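Local structure of nitrate transport protein (Xanthomonas axonopodis pv. citri, 3KSX) at residues Phe92-Ala95 and Asp99-Tyr102; Gly240-Asp245 and Arg266-Arg271; Ala127-Lys132 and Arg148-Ser153. The protein probably serves as the periplasmic binding protein (SsuA) that captures alkanesulfonates for an uptake transporter, and is here bound to the sulfonate buffer MOPS. All coordinates share one frame; numbering follows the deposited sequence.

Interaction 1 (Phe92-Ala95 and Asp99-Tyr102); sequences FAQA and DLLY
At the edge of the Tyr102 ring, in its plane, sits the side-chain oxygen of Gln94, and the phenol and the amide are joined there by a hydrogen bond. Tyr102 OH donates to Gln94 OE1 over 2.8 Å. The approach is not quite ideal for the acceptor: the C=O...donor angle is 148° and the hydroxyl is tilted out of the carbonyl plane. Amide and ring planes are turned steeply, 72° apart, so the two groups meet without stacking, and Gln94 OE1 also lies 3.4 Å from Tyr102 CE1. Gln94 reaches this point because its chain runs on extended past CG, which carries the amide away from the helix and up to the phenol. Gln94 NE2 bonds to Leu305 O and Tyr102 OH to Gln287 NE2, so both polar ends of the pair have a further partner, that of the amide nitrogen being weak.

Nearer the helix backbone the contact turns apolar. Leu100 CD2 packs against Ala93 CB at 3.8 Å, and Leu100 CG comes to 4.2 Å from Gln94 CG, the two side chains crossing at about a right angle. Leu100 takes the less usual rotamer with CG between backbone N and carbonyl carbon (chi1 55°), which swings its branches toward the helix.

Helix 88-95 links the parallel strands 82-86 and 100-106, with antiparallel 212-217 between them, giving the strand order 2-1-3-5-4 of one lobe of a type II periplasmic binding protein. The contact joins its last turn to residues 100-102 of strand 100-106, outermost of the five, although Ala309 and Trp311 also make backbone bonds to Tyr102. Leu72 of helix 68-76 touches both Ala93 and Leu100, while Phe213 of strand 212-217 meets the Tyr102 ring edge-to-face.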
ATOM      1  N   PHE A  92      -8.210   7.852   5.515  1.00 23.59           N
ATOM      2  CA  PHE A  92      -9.275   7.304   6.372  1.00 24.05           C
ATOM      3  C   PHE A  92      -8.916   7.462   7.819  1.00 25.75           C
ATOM      4  O   PHE A  92      -9.769   7.732   8.583  1.00 25.47           O
ATOM      5  CB  PHE A  92      -9.555   5.813   6.048  1.00 25.72           C
ATOM      6  CG  PHE A  92     -10.551   5.617   4.945  1.00 26.51           C
ATOM      7  CD1 PHE A  92     -10.268   6.051   3.643  1.00 26.44           C
ATOM      8  CD2 PHE A  92     -11.770   4.967   5.169  1.00 31.91           C
ATOM      9  CE1 PHE A  92     -11.218   5.894   2.609  1.00 29.52           C
ATOM     10  CE2 PHE A  92     -12.720   4.786   4.090  1.00 27.62           C
ATOM     11  CZ  PHE A  92     -12.434   5.261   2.839  1.00 31.61           C
ATOM     12  N   ALA A  93      -7.661   7.233   8.220  1.00 24.18           N
ATOM     13  CA  ALA A  93      -7.235   7.468   9.619  1.00 25.48           C
ATOM     14  C   ALA A  93      -7.389   8.913  10.115  1.00 26.33           C
ATOM     15  O   ALA A  93      -7.956   9.110  11.190  1.00 27.03           O
ATOM     16  CB  ALA A  93      -5.795   6.984   9.815  1.00 23.55           C
ATOM     17  N   GLN A  94      -6.930   9.914   9.325  1.00 25.02           N
ATOM     18  CA  GLN A  94      -7.186  11.355   9.580  1.00 25.73           C
ATOM     19  C   GLN A  94      -8.666  11.656   9.710  1.00 27.18           C
ATOM     20  O   GLN A  94      -9.092  12.355  10.670  1.00 27.36           O
ATOM     21  CB  GLN A  94      -6.618  12.163   8.426  1.00 23.90           C
ATOM     22  CG  GLN A  94      -5.089  12.299   8.448  1.00 24.81           C
ATOM     23  CD  GLN A  94      -4.578  13.271   7.392  1.00 27.43           C
ATOM     24  OE1 GLN A  94      -4.428  12.910   6.254  1.00 30.02           O
ATOM     25  NE2 GLN A  94      -4.326  14.549   7.797  1.00 26.35           N
ATOM     26  N   ALA A  95      -9.488  11.174   8.786  1.00 27.43           N
ATOM     27  CA  ALA A  95     -10.937  11.365   8.890  1.00 28.83           C
ATOM     28  C   ALA A  95     -11.553  10.879  10.199  1.00 31.48           C
ATOM     29  O   ALA A  95     -12.571  11.432  10.676  1.00 31.70           O
ATOM     30  CB  ALA A  95     -11.632  10.730   7.720  1.00 30.03           C
ATOM     31  N   ASP A  99      -3.855  11.394  14.709  1.00 34.42           N
ATOM     32  CA  ASP A  99      -2.915  12.509  14.714  1.00 35.05           C
ATOM     33  C   ASP A  99      -1.566  12.073  14.176  1.00 35.08           C
ATOM     34  O   ASP A  99      -0.521  12.141  14.866  1.00 38.13           O
ATOM     35  CB  ASP A  99      -2.719  13.016  16.150  1.00 37.15           C
ATOM     36  CG  ASP A  99      -2.091  14.415  16.204  1.00 39.89           C
ATOM     37  OD1 ASP A  99      -2.114  15.117  15.178  1.00 43.71           O
ATOM     38  OD2 ASP A  99      -1.563  14.807  17.284  1.00 43.13           O
ATOM     39  N   LEU A 100      -1.589  11.594  12.957  1.00 30.86           N
ATOM     40  CA  LEU A 100      -0.402  11.046  12.343  1.00 27.05           C
ATOM     41  C   LEU A 100       0.363  12.107  11.592  1.00 24.05           C
ATOM     42  O   LEU A 100      -0.188  13.167  11.285  1.00 25.94           O
ATOM     43  CB  LEU A 100      -0.873   9.922  11.391  1.00 26.75           C
ATOM     44  CG  LEU A 100      -1.921  10.291  10.336  1.00 24.40           C
ATOM     45  CD1 LEU A 100      -1.161  10.843   9.110  1.00 28.03           C
ATOM     46  CD2 LEU A 100      -2.538   8.950   9.887  1.00 25.54           C
ATOM     47  N   LEU A 101       1.625  11.804  11.236  1.00 22.82           N
ATOM     48  CA  LEU A 101       2.351  12.609  10.322  1.00 21.68           C
ATOM     49  C   LEU A 101       2.696  11.775   9.072  1.00 21.25           C
ATOM     50  O   LEU A 101       2.913  10.583   9.205  1.00 23.12           O
ATOM     51  CB  LEU A 101       3.672  13.060  11.008  1.00 21.60           C
ATOM     52  CG  LEU A 101       3.555  14.120  12.084  1.00 23.94           C
ATOM     53  CD1 LEU A 101       4.985  14.289  12.694  1.00 21.73           C
ATOM     54  CD2 LEU A 101       3.005  15.466  11.548  1.00 23.18           C
ATOM     55  N   TYR A 102       2.782  12.422   7.903  1.00 20.70           N
ATOM     56  CA  TYR A 102       3.367  11.821   6.686  1.00 19.92           C
ATOM     57  C   TYR A 102       4.825  12.185   6.764  1.00 19.83           C
ATOM     58  O   TYR A 102       5.116  13.363   6.777  1.00 22.01           O
ATOM     59  CB  TYR A 102       2.769  12.511   5.459  1.00 16.69           C
ATOM     60  CG  TYR A 102       1.302  12.251   5.221  1.00 20.41           C
ATOM     61  CD1 TYR A 102       0.316  12.955   5.944  1.00 19.52           C
ATOM     62  CD2 TYR A 102       0.904  11.347   4.254  1.00 22.18           C
ATOM     63  CE1 TYR A 102      -1.104  12.758   5.671  1.00 23.15           C
ATOM     64  CE2 TYR A 102      -0.454  11.136   3.969  1.00 21.04           C
ATOM     65  CZ  TYR A 102      -1.449  11.797   4.697  1.00 21.29           C
ATOM     66  OH  TYR A 102      -2.814  11.594   4.388  1.00 23.45           O
TER

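Interaction 2 (Gly240-Asp245 and Arg266-Arg271); sequences GLLERD and RTLAHR
Leu242, on the final turns of helix 225-244, faces Leu268 near the end of helix 261-269, their CA atoms 7.1 Å apart and the nearest pair of the two segments. The first helix is kinked here, Leu242 N and Glu243 N lacking their usual bond to the preceding turn; Glu243 N bonds instead to Gly240 O, an oxygen also used by Arg244 N.

Leu242 carries the contact with its two methyls pointing to different partners. Leu242 CD2 meets Leu268 CD2 at 3.7 Å, the two leucine side chains crossing at about a right angle. Leu242 CD1 lies 3.7 Å from Arg271 NE, approaching the guanidinium obliquely. Leu268 also brings CD1 to 4.1 Å from the carbonyl oxygen of Leu242. The arginine gets there through a bend at chi3 (58°), which folds its otherwise extended chain and brings NE over to the leucine methyl. Leu44 of helix 40-48 and Leu253 of helix 246-257 pack against Leu242, and Ile250 against Leu268.

Between the two segments the contact is purely van der Waals: a methyl lies against NE and offers it no hydrogen bond. The guanidinium keeps a long, weak ion pair from NH2 to Asp239. With the Arg271 side chain about 4 Å from the bound MOPS, the contact sets a cationic group, packed on a leucine, beside the sulfonate, a charge that would probably suit such a ligand.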
ATOM      1  N   GLY A 240      16.348  -0.257  -3.521  1.00 35.16           N
ATOM      2  CA  GLY A 240      17.354  -0.405  -4.568  1.00 36.10           C
ATOM      3  C   GLY A 240      17.719  -1.854  -4.746  1.00 36.21           C
ATOM      4  O   GLY A 240      18.035  -2.265  -5.833  1.00 37.17           O
ATOM      5  N   LEU A 241      17.649  -2.638  -3.675  1.00 36.31           N
ATOM      6  CA  LEU A 241      17.858  -4.101  -3.755  1.00 37.19           C
ATOM      7  C   LEU A 241      17.152  -4.865  -4.888  1.00 37.08           C
ATOM      8  O   LEU A 241      17.689  -5.824  -5.461  1.00 37.12           O
ATOM      9  CB  LEU A 241      17.459  -4.742  -2.422  1.00 37.02           C
ATOM     10  CG  LEU A 241      18.455  -4.436  -1.295  1.00 37.22           C
ATOM     11  CD1 LEU A 241      18.232  -5.303  -0.074  1.00 31.44           C
ATOM     12  CD2 LEU A 241      19.893  -4.583  -1.842  1.00 34.05           C
ATOM     13  N   LEU A 242      15.923  -4.477  -5.168  1.00 37.97           N
ATOM     14  CA  LEU A 242      15.141  -5.102  -6.236  1.00 39.58           C
ATOM     15  C   LEU A 242      15.735  -4.930  -7.633  1.00 40.87           C
ATOM     16  O   LEU A 242      15.450  -5.738  -8.529  1.00 41.34           O
ATOM     17  CB  LEU A 242      13.713  -4.537  -6.229  1.00 39.38           C
ATOM     18  CG  LEU A 242      12.879  -4.672  -4.956  1.00 40.66           C
ATOM     19  CD1 LEU A 242      11.614  -3.790  -5.074  1.00 39.81           C
ATOM     20  CD2 LEU A 242      12.577  -6.116  -4.669  1.00 38.38           C
ATOM     21  N   GLU A 243      16.506  -3.852  -7.825  1.00 42.21           N
ATOM     22  CA  GLU A 243      17.295  -3.633  -9.055  1.00 43.22           C
ATOM     23  C   GLU A 243      18.776  -4.060  -8.907  1.00 42.27           C
ATOM     24  O   GLU A 243      19.246  -4.935  -9.654  1.00 41.71           O
ATOM     25  CB  GLU A 243      17.222  -2.160  -9.469  1.00 43.92           C
ATOM     26  CG  GLU A 243      15.860  -1.745 -10.002  1.00 48.70           C
ATOM     27  CD  GLU A 243      15.691  -1.973 -11.521  1.00 57.24           C
ATOM     28  OE1 GLU A 243      16.467  -2.782 -12.134  1.00 61.78           O
ATOM     29  OE2 GLU A 243      14.758  -1.330 -12.094  1.00 59.99           O
ATOM     30  N   ARG A 244      19.493  -3.444  -7.954  1.00 41.39           N
ATOM     31  CA  ARG A 244      20.943  -3.771  -7.720  1.00 40.91           C
ATOM     32  C   ARG A 244      21.243  -5.234  -7.370  1.00 40.66           C
ATOM     33  O   ARG A 244      22.380  -5.715  -7.574  1.00 39.90           O
ATOM     34  CB  ARG A 244      21.605  -2.809  -6.701  1.00 42.09           C
ATOM     35  CG  ARG A 244      21.040  -2.765  -5.267  1.00 45.04           C
ATOM     36  CD  ARG A 244      22.001  -1.975  -4.332  1.00 49.50           C
ATOM     37  NE  ARG A 244      21.314  -1.165  -3.326  1.00 55.25           N
ATOM     38  CZ  ARG A 244      20.708   0.006  -3.573  1.00 58.72           C
ATOM     39  NH1 ARG A 244      20.666   0.526  -4.811  1.00 61.71           N
ATOM     40  NH2 ARG A 244      20.124   0.670  -2.584  1.00 57.48           N
ATOM     41  N   ASP A 245      20.235  -5.950  -6.871  1.00 39.80           N
ATOM     42  CA  ASP A 245      20.406  -7.371  -6.437  1.00 39.82           C
ATOM     43  C   ASP A 245      19.255  -8.222  -6.943  1.00 39.67           C
ATOM     44  O   ASP A 245      18.601  -8.927  -6.157  1.00 39.29           O
ATOM     45  CB  ASP A 245      20.532  -7.495  -4.898  1.00 38.89           C
ATOM     46  CG  ASP A 245      20.984  -8.901  -4.447  1.00 39.73           C
ATOM     47  OD1 ASP A 245      21.631  -9.580  -5.261  1.00 38.16           O
ATOM     48  OD2 ASP A 245      20.707  -9.351  -3.282  1.00 38.75           O
ATOM     49  N   ARG A 266       7.650 -11.740 -11.807  1.00 31.83           N
ATOM     50  CA  ARG A 266       6.553 -10.963 -12.404  1.00 32.27           C
ATOM     51  C   ARG A 266       6.285  -9.733 -11.563  1.00 31.53           C
ATOM     52  O   ARG A 266       6.164  -8.643 -12.109  1.00 30.64           O
ATOM     53  CB  ARG A 266       5.275 -11.842 -12.559  1.00 33.20           C
ATOM     54  CG  ARG A 266       4.346 -11.412 -13.715  1.00 40.79           C
ATOM     55  CD  ARG A 266       4.784 -11.965 -15.123  1.00 48.51           C
ATOM     56  NE  ARG A 266       6.246 -12.029 -15.300  1.00 53.81           N
ATOM     57  CZ  ARG A 266       7.008 -11.151 -15.967  1.00 54.50           C
ATOM     58  NH1 ARG A 266       6.486 -10.083 -16.576  1.00 53.99           N
ATOM     59  NH2 ARG A 266       8.326 -11.360 -16.027  1.00 55.09           N
ATOM     60  N   THR A 267       6.277  -9.878 -10.232  1.00 30.29           N
ATOM     61  CA  THR A 267       5.998  -8.705  -9.381  1.00 31.17           C
ATOM     62  C   THR A 267       7.080  -7.597  -9.546  1.00 32.46           C
ATOM     63  O   THR A 267       6.759  -6.383  -9.491  1.00 32.27           O
ATOM     64  CB  THR A 267       5.741  -9.021  -7.897  1.00 31.09           C
ATOM     65  OG1 THR A 267       6.986  -9.294  -7.238  1.00 32.40           O
ATOM     66  CG2 THR A 267       4.726 -10.185  -7.645  1.00 26.03           C
ATOM     67  N   LEU A 268       8.344  -7.999  -9.779  1.00 32.90           N
ATOM     68  CA  LEU A 268       9.445  -7.021 -10.076  1.00 34.33           C
ATOM     69  C   LEU A 268       9.380  -6.359 -11.448  1.00 34.78           C
ATOM     70  O   LEU A 268       9.719  -5.158 -11.605  1.00 33.71           O
ATOM     71  CB  LEU A 268      10.838  -7.643  -9.871  1.00 35.16           C
ATOM     72  CG  LEU A 268      11.097  -8.371  -8.540  1.00 39.64           C
ATOM     73  CD1 LEU A 268      12.597  -8.654  -8.385  1.00 43.00           C
ATOM     74  CD2 LEU A 268      10.554  -7.594  -7.343  1.00 40.93           C
ATOM     75  N   ALA A 269       8.894  -7.118 -12.428  1.00 34.64           N
ATOM     76  CA  ALA A 269       8.594  -6.563 -13.748  1.00 35.95           C
ATOM     77  C   ALA A 269       7.556  -5.452 -13.697  1.00 35.42           C
ATOM     78  O   ALA A 269       7.566  -4.584 -14.556  1.00 36.00           O
ATOM     79  CB  ALA A 269       8.144  -7.630 -14.683  1.00 35.46           C
ATOM     80  N   HIS A 270       6.656  -5.487 -12.701  1.00 34.80           N
ATOM     81  CA  HIS A 270       5.594  -4.469 -12.548  1.00 35.52           C
ATOM     82  C   HIS A 270       5.961  -3.199 -11.814  1.00 36.50           C
ATOM     83  O   HIS A 270       5.114  -2.303 -11.694  1.00 36.57           O
ATOM     84  CB  HIS A 270       4.385  -5.032 -11.797  1.00 33.16           C
ATOM     85  CG  HIS A 270       3.759  -6.205 -12.462  1.00 30.90           C
ATOM     86  ND1 HIS A 270       3.171  -7.234 -11.760  1.00 29.75           N
ATOM     87  CD2 HIS A 270       3.678  -6.538 -13.771  1.00 29.13           C
ATOM     88  CE1 HIS A 270       2.710  -8.129 -12.611  1.00 30.98           C
ATOM     89  NE2 HIS A 270       3.009  -7.737 -13.838  1.00 30.02           N
ATOM     90  N   ARG A 271       7.160  -3.148 -11.243  1.00 37.53           N
ATOM     91  CA  ARG A 271       7.523  -2.018 -10.419  1.00 38.72           C
ATOM     92  C   ARG A 271       8.667  -1.246 -11.013  1.00 39.10           C
ATOM     93  O   ARG A 271       9.756  -1.819 -11.113  1.00 40.02           O
ATOM     94  CB  ARG A 271       8.032  -2.497  -9.065  1.00 38.82           C
ATOM     95  CG  ARG A 271       7.012  -3.122  -8.179  1.00 41.37           C
ATOM     96  CD  ARG A 271       7.731  -3.594  -6.952  1.00 43.91           C
ATOM     97  NE  ARG A 271       8.418  -2.490  -6.301  1.00 42.49           N
ATOM     98  CZ  ARG A 271       7.822  -1.692  -5.425  1.00 47.83           C
ATOM     99  NH1 ARG A 271       6.525  -1.882  -5.099  1.00 47.82           N
ATOM    100  NH2 ARG A 271       8.513  -0.702  -4.880  1.00 49.26           N
TER

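Interaction 3 (Ala127-Lys132 and Arg148-Ser153); sequences ADLKGK and RVLAKS
Leu129 and Leu150 form the apolar part of the contact: CD1 of Leu129 rests 4.0 Å from CD2 of Leu150, and the side chains cross at about a right angle. The approach is through single methyls. Beside this pair, Ser153 OG stands 4.2 Å from Ala127 N, too far for a direct bond, and a water to one side bridges them, weakly at the serine. The water accepts from Ala127 N at 3.1 Å and makes a longer link of 3.4 Å to Ser153 OG. The serine oxygen is turned to that side by its first torsion (chi1 -68°), which places it beside its own backbone N.

Ala127 to Leu129 end a 3-10 segment, and a type II beta turn starts at Leu129 and runs to Lys132, with Gly131 at positive phi and Lys132 N bonded to Leu129 O. This turn leads into strand 133-136, and helix 141-152 follows; because strand 161-164 lies next to and parallel with 133-136, the helix belongs to a beta-alpha-beta crossover of the second five-stranded sheet. The contact therefore brings the end of the crossover helix against the loop that precedes its first strand.

Farther out, Asp128 OD2 accepts from the backbone N of Arg124 and of Thr125, just ahead of the segment. Leu201 of strand 198-203 packs on Leu129, and backbone bonds tie Gly131 to Asp159 and Lys132 to Thr161.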
ATOM      1  N   ALA A 127     -17.048  -1.503 -17.946  1.00 27.03           N
ATOM      2  CA  ALA A 127     -18.476  -1.265 -17.939  1.00 27.59           C
ATOM      3  C   ALA A 127     -19.243  -2.455 -17.475  1.00 27.45           C
ATOM      4  O   ALA A 127     -20.310  -2.318 -16.818  1.00 28.65           O
ATOM      5  CB  ALA A 127     -18.971  -0.806 -19.336  1.00 29.51           C
ATOM      6  N   ASP A 128     -18.684  -3.638 -17.722  1.00 28.45           N
ATOM      7  CA  ASP A 128     -19.321  -4.887 -17.307  1.00 28.36           C
ATOM      8  C   ASP A 128     -19.407  -5.075 -15.773  1.00 26.68           C
ATOM      9  O   ASP A 128     -20.148  -5.934 -15.274  1.00 27.95           O
ATOM     10  CB  ASP A 128     -18.519  -6.049 -17.871  1.00 28.03           C
ATOM     11  CG  ASP A 128     -18.706  -6.256 -19.353  1.00 35.32           C
ATOM     12  OD1 ASP A 128     -19.730  -5.812 -19.936  1.00 37.32           O
ATOM     13  OD2 ASP A 128     -17.815  -6.929 -19.924  1.00 35.33           O
ATOM     14  N   LEU A 129     -18.665  -4.287 -15.002  1.00 27.37           N
ATOM     15  CA  LEU A 129     -18.755  -4.282 -13.508  1.00 27.38           C
ATOM     16  C   LEU A 129     -20.036  -3.651 -12.938  1.00 27.01           C
ATOM     17  O   LEU A 129     -20.352  -3.887 -11.783  1.00 27.60           O
ATOM     18  CB  LEU A 129     -17.540  -3.575 -12.861  1.00 26.47           C
ATOM     19  CG  LEU A 129     -16.150  -4.135 -13.235  1.00 27.47           C
ATOM     20  CD1 LEU A 129     -15.044  -3.239 -12.764  1.00 29.12           C
ATOM     21  CD2 LEU A 129     -15.883  -5.441 -12.591  1.00 29.38           C
ATOM     22  N   LYS A 130     -20.808  -2.919 -13.731  1.00 27.44           N
ATOM     23  CA  LYS A 130     -22.056  -2.372 -13.179  1.00 27.81           C
ATOM     24  C   LYS A 130     -22.845  -3.530 -12.563  1.00 25.72           C
ATOM     25  O   LYS A 130     -23.078  -4.600 -13.198  1.00 27.26           O
ATOM     26  CB  LYS A 130     -22.911  -1.674 -14.253  1.00 27.22           C
ATOM     27  CG  LYS A 130     -24.262  -1.139 -13.707  1.00 30.40           C
ATOM     28  CD  LYS A 130     -25.104  -0.570 -14.874  1.00 32.30           C
ATOM     29  CE  LYS A 130     -26.494  -0.052 -14.439  1.00 38.66           C
ATOM     30  NZ  LYS A 130     -27.109  -0.744 -13.250  1.00 39.44           N
ATOM     31  N   GLY A 131     -23.279  -3.322 -11.325  1.00 26.65           N
ATOM     32  CA  GLY A 131     -24.142  -4.278 -10.657  1.00 24.64           C
ATOM     33  C   GLY A 131     -23.484  -5.504 -10.084  1.00 26.58           C
ATOM     34  O   GLY A 131     -24.182  -6.400  -9.533  1.00 27.16           O
ATOM     35  N   LYS A 132     -22.157  -5.531 -10.075  1.00 24.39           N
ATOM     36  CA  LYS A 132     -21.410  -6.700  -9.625  1.00 26.13           C
ATOM     37  C   LYS A 132     -20.807  -6.508  -8.207  1.00 25.90           C
ATOM     38  O   LYS A 132     -20.618  -5.379  -7.755  1.00 26.19           O
ATOM     39  CB  LYS A 132     -20.283  -7.012 -10.594  1.00 26.53           C
ATOM     40  CG  LYS A 132     -20.684  -7.188 -12.036  1.00 28.83           C
ATOM     41  CD  LYS A 132     -21.487  -8.400 -12.236  1.00 34.85           C
ATOM     42  CE  LYS A 132     -21.721  -8.497 -13.721  1.00 38.15           C
ATOM     43  NZ  LYS A 132     -23.113  -8.832 -14.003  1.00 43.45           N
ATOM     44  N   ARG A 148     -11.544   5.370  -9.319  1.00 22.12           N
ATOM     45  CA  ARG A 148     -11.057   6.133 -10.434  1.00 22.95           C
ATOM     46  C   ARG A 148     -11.300   5.361 -11.751  1.00 24.36           C
ATOM     47  O   ARG A 148     -11.638   5.969 -12.771  1.00 24.60           O
ATOM     48  CB  ARG A 148      -9.536   6.369 -10.323  1.00 22.96           C
ATOM     49  CG  ARG A 148      -8.999   7.260  -9.111  1.00 23.25           C
ATOM     50  CD  ARG A 148      -9.250   8.756  -9.192  1.00 31.68           C
ATOM     51  NE  ARG A 148      -9.010   9.212 -10.564  1.00 33.97           N
ATOM     52  CZ  ARG A 148      -7.803   9.423 -11.103  1.00 34.28           C
ATOM     53  NH1 ARG A 148      -6.695   9.236 -10.372  1.00 33.53           N
ATOM     54  NH2 ARG A 148      -7.724   9.754 -12.381  1.00 29.58           N
ATOM     55  N   VAL A 149     -11.189   4.038 -11.727  1.00 23.27           N
ATOM     56  CA  VAL A 149     -11.416   3.229 -12.946  1.00 25.34           C
ATOM     57  C   VAL A 149     -12.899   3.258 -13.323  1.00 25.34           C
ATOM     58  O   VAL A 149     -13.244   3.504 -14.482  1.00 27.28           O
ATOM     59  CB  VAL A 149     -10.862   1.795 -12.745  1.00 25.69           C
ATOM     60  CG1 VAL A 149     -11.316   0.831 -13.808  1.00 28.17           C
ATOM     61  CG2 VAL A 149      -9.366   1.819 -12.781  1.00 24.99           C
ATOM     62  N   LEU A 150     -13.759   3.010 -12.353  1.00 22.80           N
ATOM     63  CA  LEU A 150     -15.198   3.029 -12.539  1.00 24.59           C
ATOM     64  C   LEU A 150     -15.620   4.384 -13.113  1.00 26.60           C
ATOM     65  O   LEU A 150     -16.395   4.472 -14.078  1.00 26.29           O
ATOM     66  CB  LEU A 150     -15.906   2.748 -11.224  1.00 22.95           C
ATOM     67  CG  LEU A 150     -15.808   1.276 -10.705  1.00 24.36           C
ATOM     68  CD1 LEU A 150     -16.504   1.205  -9.388  1.00 23.13           C
ATOM     69  CD2 LEU A 150     -16.443   0.344 -11.714  1.00 28.56           C
ATOM     70  N   ALA A 151     -15.050   5.460 -12.569  1.00 28.06           N
ATOM     71  CA  ALA A 151     -15.517   6.783 -13.029  1.00 30.36           C
ATOM     72  C   ALA A 151     -15.240   7.054 -14.528  1.00 32.01           C
ATOM     73  O   ALA A 151     -15.970   7.858 -15.169  1.00 32.35           O
ATOM     74  CB  ALA A 151     -14.944   7.857 -12.181  1.00 29.27           C
ATOM     75  N   LYS A 152     -14.190   6.453 -15.065  1.00 33.49           N
ATOM     76  CA  LYS A 152     -13.888   6.566 -16.467  1.00 34.76           C
ATOM     77  C   LYS A 152     -14.946   5.922 -17.369  1.00 35.89           C
ATOM     78  O   LYS A 152     -15.049   6.301 -18.544  1.00 37.77           O
ATOM     79  CB  LYS A 152     -12.477   6.041 -16.779  1.00 35.64           C
ATOM     80  CG  LYS A 152     -11.318   6.942 -16.351  1.00 38.77           C
ATOM     81  CD  LYS A 152     -10.004   6.314 -16.797  1.00 45.79           C
ATOM     82  CE  LYS A 152      -8.847   7.304 -16.909  1.00 48.76           C
ATOM     83  NZ  LYS A 152      -9.223   8.749 -16.726  1.00 49.81           N
ATOM     84  N   SER A 153     -15.725   4.967 -16.852  1.00 34.23           N
ATOM     85  CA  SER A 153     -16.802   4.309 -17.590  1.00 33.75           C
ATOM     86  C   SER A 153     -18.153   4.800 -17.101  1.00 34.24           C
ATOM     87  O   SER A 153     -19.208   4.205 -17.375  1.00 33.58           O
ATOM     88  CB  SER A 153     -16.694   2.803 -17.426  1.00 34.14           C
ATOM     89  OG  SER A 153     -15.524   2.394 -18.111  1.00 33.13           O
TER
HETATM   90  O   HOH W   1     -15.720  -0.091 -20.366  1.00 34.73           O

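The three contacts are well separated, with centres 29 to 31 Å apart and none touching another. Interaction 1 lies at the edge of the sheet containing strand 100-106, and interaction 3 beside the sheet containing strand 133-136, so each belongs to a different one of the two sheets; their nearest atoms are about 12 Å apart. Interaction 2 joins two helices and Arg271, about 17 Å from interaction 1 and 15 Å from interaction 3 at the nearest atoms, and it is on the opposite side of the chain's centre from interaction 1. Through Arg271, about 4 Å from the bound MOPS, interaction 2 borders the ligand, whereas interactions 1 and 3 are packing contacts in the two sheets' surroundings.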